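Long-range contact in uncharacterized protein (Bacteroides fragilis, PDB 3NNG), which is of unknown function but contains a calcium-bound F5/8 type C domain of the galactose-binding-like fold and probably binds carbohydrate or another ligand: residues R92-K97 against F138-L143. The protein carries 1 engineered substitution. Numbering follows the deposited sequence.
Sequences RSAEIK and FRINCL
Ile96 reaches across to Phe138 and Ile140 on the neighbouring antiparallel strand, its CD1 lying 3.3 Å from Phe138 CZ and meeting the ring obliquely. The same methyl presses against Ile140 CB at 3.5 Å, a tight fit for two carbons. A chi1 of -66° sets Ile96 CG1 beside the backbone N, and chi2 of -57° then brings CD1 against both partners. Ala94 CB touches Ile140 CG1 at 3.6 Å. The pair illustrates how side chains alternate along antiparallel strands: Ala94, Ile96, Ile140 and Cys142 form a buried apolar face, Glu95, Lys97, Arg139 and Asn141 a polar, partly exposed one. Between the faces, the backbones of Glu95 and Asn141, and of Lys97 and Arg139, pair through two hydrogen bonds each. On the polar face the bent Lys97 chain passes Asn141 ND2, with CG 4.1 Å from it, and the guanidinium end of Arg139 makes a cation-pi contact with Trp63. Leu143 N donates a hydrogen bond to Ser93 O; beyond it Arg92 and Ser93 both oppose Thr144 in a classic beta bulge, where Ser93 OG is hydrogen-bonded to Thr144 OG1. Ile154 and Leu156 pack on Phe138, and Phe151 on Ile140, so the apolar face lines the interior of the F5/8 type C (discoidin-like) beta-sandwich.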
ATOM      1  N   ARG A  92       2.095  -8.180   7.360  1.00 17.21           N
ATOM      2  CA  ARG A  92       2.867  -9.408   7.248  1.00 23.96           C
ATOM      3  C   ARG A  92       2.789  -9.972   5.820  1.00 26.04           C
ATOM      4  O   ARG A  92       3.803 -10.366   5.236  1.00 21.13           O
ATOM      5  CB  ARG A  92       2.290 -10.436   8.218  1.00 24.11           C
ATOM      6  CG  ARG A  92       3.277 -11.142   9.074  1.00 45.06           C
ATOM      7  CD  ARG A  92       4.397 -11.739   8.267  1.00 53.35           C
ATOM      8  NE  ARG A  92       5.657 -11.170   8.715  1.00 63.01           N
ATOM      9  CZ  ARG A  92       6.094 -11.230   9.967  1.00 60.29           C
ATOM     10  NH1 ARG A  92       5.376 -11.851  10.895  1.00 65.89           N
ATOM     11  NH2 ARG A  92       7.252 -10.672  10.289  1.00 54.01           N
ATOM     12  N   SER A  93       1.581 -10.030   5.267  1.00 15.18           N
ATOM     13  CA  SER A  93       1.403 -10.519   3.898  1.00 25.15           C
ATOM     14  C   SER A  93       0.258  -9.811   3.171  1.00 26.08           C
ATOM     15  O   SER A  93      -0.742  -9.428   3.781  1.00 25.80           O
ATOM     16  CB  SER A  93       1.173 -12.038   3.892  1.00 24.31           C
ATOM     17  OG  SER A  93       0.023 -12.381   4.651  1.00 27.24           O
ATOM     18  N   ALA A  94       0.401  -9.644   1.863  1.00 19.14           N
ATOM     19  CA  ALA A  94      -0.608  -8.925   1.093  1.00 22.56           C
ATOM     20  C   ALA A  94      -0.681  -9.456  -0.309  1.00 22.56           C
ATOM     21  O   ALA A  94       0.242 -10.122  -0.785  1.00 18.99           O
ATOM     22  CB  ALA A  94      -0.301  -7.415   1.050  1.00 10.97           C
ATOM     23  N   GLU A  95      -1.787  -9.125  -0.960  1.00 20.49           N
ATOM     24  CA  GLU A  95      -2.000  -9.405  -2.365  1.00 26.10           C
ATOM     25  C   GLU A  95      -2.309  -8.084  -3.064  1.00 22.97           C
ATOM     26  O   GLU A  95      -2.935  -7.196  -2.482  1.00 25.25           O
ATOM     27  CB  GLU A  95      -3.164 -10.372  -2.526  1.00 31.34           C
ATOM     28  CG  GLU A  95      -3.253 -11.007  -3.887  1.00 53.38           C
ATOM     29  CD  GLU A  95      -3.289 -12.522  -3.812  1.00 66.26           C
ATOM     30  OE1 GLU A  95      -3.698 -13.054  -2.752  1.00 62.06           O
ATOM     31  OE2 GLU A  95      -2.910 -13.175  -4.813  1.00 70.05           O
ATOM     32  N   ILE A  96      -1.861  -7.958  -4.309  1.00 14.58           N
ATOM     33  CA  ILE A  96      -1.998  -6.722  -5.077  1.00 16.87           C
ATOM     34  C   ILE A  96      -2.924  -6.905  -6.281  1.00 17.10           C
ATOM     35  O   ILE A  96      -2.827  -7.900  -6.989  1.00 19.71           O
ATOM     36  CB  ILE A  96      -0.620  -6.251  -5.614  1.00 34.16           C
ATOM     37  CG1 ILE A  96       0.312  -5.852  -4.465  1.00 27.28           C
ATOM     38  CG2 ILE A  96      -0.783  -5.105  -6.598  1.00 39.97           C
ATOM     39  CD1 ILE A  96      -0.247  -4.779  -3.564  1.00 17.78           C
ATOM     40  N   LYS A  97      -3.808  -5.933  -6.512  1.00 16.80           N
ATOM     41  CA  LYS A  97      -4.552  -5.841  -7.764  1.00 17.28           C
ATOM     42  C   LYS A  97      -4.338  -4.460  -8.369  1.00 19.01           C
ATOM     43  O   LYS A  97      -4.286  -3.467  -7.646  1.00 22.63           O
ATOM     44  CB  LYS A  97      -6.054  -6.077  -7.556  1.00 20.61           C
ATOM     45  CG  LYS A  97      -6.404  -7.445  -6.984  1.00 27.17           C
ATOM     46  CD  LYS A  97      -7.893  -7.741  -7.121  1.00 31.04           C
ATOM     47  CE  LYS A  97      -8.143  -9.238  -7.302  1.00 42.25           C
ATOM     48  NZ  LYS A  97      -7.704 -10.085  -6.148  1.00 45.50           N
ATOM     49  N   PHE A 138      -4.507   1.157  -8.093  1.00 15.55           N
ATOM     50  CA  PHE A 138      -3.724   0.154  -7.373  1.00 13.04           C
ATOM     51  C   PHE A 138      -4.440  -0.171  -6.078  1.00 17.28           C
ATOM     52  O   PHE A 138      -4.829   0.738  -5.346  1.00 14.59           O
ATOM     53  CB  PHE A 138      -2.327   0.718  -7.080  1.00  4.98           C
ATOM     54  CG  PHE A 138      -1.481  -0.113  -6.129  1.00 16.44           C
ATOM     55  CD1 PHE A 138      -1.655  -0.022  -4.760  1.00  7.15           C
ATOM     56  CD2 PHE A 138      -0.447  -0.911  -6.610  1.00 10.95           C
ATOM     57  CE1 PHE A 138      -0.861  -0.748  -3.883  1.00 14.76           C
ATOM     58  CE2 PHE A 138       0.350  -1.648  -5.750  1.00 16.79           C
ATOM     59  CZ  PHE A 138       0.152  -1.562  -4.373  1.00 10.78           C
ATOM     60  N   ARG A 139      -4.633  -1.461  -5.802  1.00 17.27           N
ATOM     61  CA  ARG A 139      -5.197  -1.895  -4.521  1.00 12.89           C
ATOM     62  C   ARG A 139      -4.296  -2.910  -3.838  1.00 15.95           C
ATOM     63  O   ARG A 139      -3.789  -3.834  -4.483  1.00 16.65           O
ATOM     64  CB  ARG A 139      -6.599  -2.498  -4.684  1.00 14.48           C
ATOM     65  CG  ARG A 139      -7.288  -2.808  -3.326  1.00 14.39           C
ATOM     66  CD  ARG A 139      -8.813  -3.016  -3.470  1.00 13.12           C
ATOM     67  NE  ARG A 139      -9.472  -1.866  -4.088  1.00 15.13           N
ATOM     68  CZ  ARG A 139     -10.788  -1.634  -4.033  1.00 22.06           C
ATOM     69  NH1 ARG A 139     -11.592  -2.463  -3.381  1.00 13.27           N
ATOM     70  NH2 ARG A 139     -11.306  -0.570  -4.634  1.00 16.72           N
ATOM     71  N   ILE A 140      -4.110  -2.749  -2.532  1.00 16.75           N
ATOM     72  CA  ILE A 140      -3.438  -3.771  -1.751  1.00 12.98           C
ATOM     73  C   ILE A 140      -4.388  -4.428  -0.746  1.00 15.91           C
ATOM     74  O   ILE A 140      -4.862  -3.785   0.189  1.00 23.52           O
ATOM     75  CB  ILE A 140      -2.144  -3.228  -1.079  1.00 18.48           C
ATOM     76  CG1 ILE A 140      -1.449  -4.318  -0.261  1.00 14.94           C
ATOM     77  CG2 ILE A 140      -2.432  -1.994  -0.233  1.00  9.79           C
ATOM     78  CD1 ILE A 140      -0.027  -3.939   0.185  1.00  8.80           C
ATOM     79  N   ASN A 141      -4.683  -5.708  -0.963  1.00 11.77           N
ATOM     80  CA  ASN A 141      -5.501  -6.489  -0.038  1.00  8.48           C
ATOM     81  C   ASN A 141      -4.608  -7.130   1.019  1.00 19.36           C
ATOM     82  O   ASN A 141      -3.812  -8.030   0.699  1.00 16.88           O
ATOM     83  CB  ASN A 141      -6.283  -7.569  -0.794  1.00 19.82           C
ATOM     84  CG  ASN A 141      -7.355  -6.979  -1.701  1.00 28.90           C
ATOM     85  OD1 ASN A 141      -8.178  -6.180  -1.253  1.00 23.14           O
ATOM     86  ND2 ASN A 141      -7.344  -7.360  -2.981  1.00 27.27           N
ATOM     87  N   CYS A 142      -4.729  -6.652   2.261  1.00 10.40           N
ATOM     88  CA  CYS A 142      -3.877  -7.088   3.354  1.00 13.99           C
ATOM     89  C   CYS A 142      -4.409  -8.387   3.921  1.00 19.16           C
ATOM     90  O   CYS A 142      -5.551  -8.448   4.365  1.00 14.95           O
ATOM     91  CB  CYS A 142      -3.791  -5.999   4.436  1.00  5.95           C
ATOM     92  SG  CYS A 142      -3.134  -4.444   3.727  1.00 17.27           S
ATOM     93  N   LEU A 143      -3.577  -9.423   3.869  1.00 17.56           N
ATOM     94  CA  LEU A 143      -3.966 -10.762   4.302  1.00 27.67           C
ATOM     95  C   LEU A 143      -3.675 -11.019   5.780  1.00 21.71           C
ATOM     96  O   LEU A 143      -4.564 -11.430   6.526  1.00 20.12           O
ATOM     97  CB  LEU A 143      -3.298 -11.828   3.421  1.00 19.57           C
ATOM     98  CG  LEU A 143      -3.653 -11.700   1.935  1.00 21.80           C
ATOM     99  CD1 LEU A 143      -2.863 -12.703   1.092  1.00 20.27           C
ATOM    100  CD2 LEU A 143      -5.170 -11.856   1.708  1.00 17.49           C
TER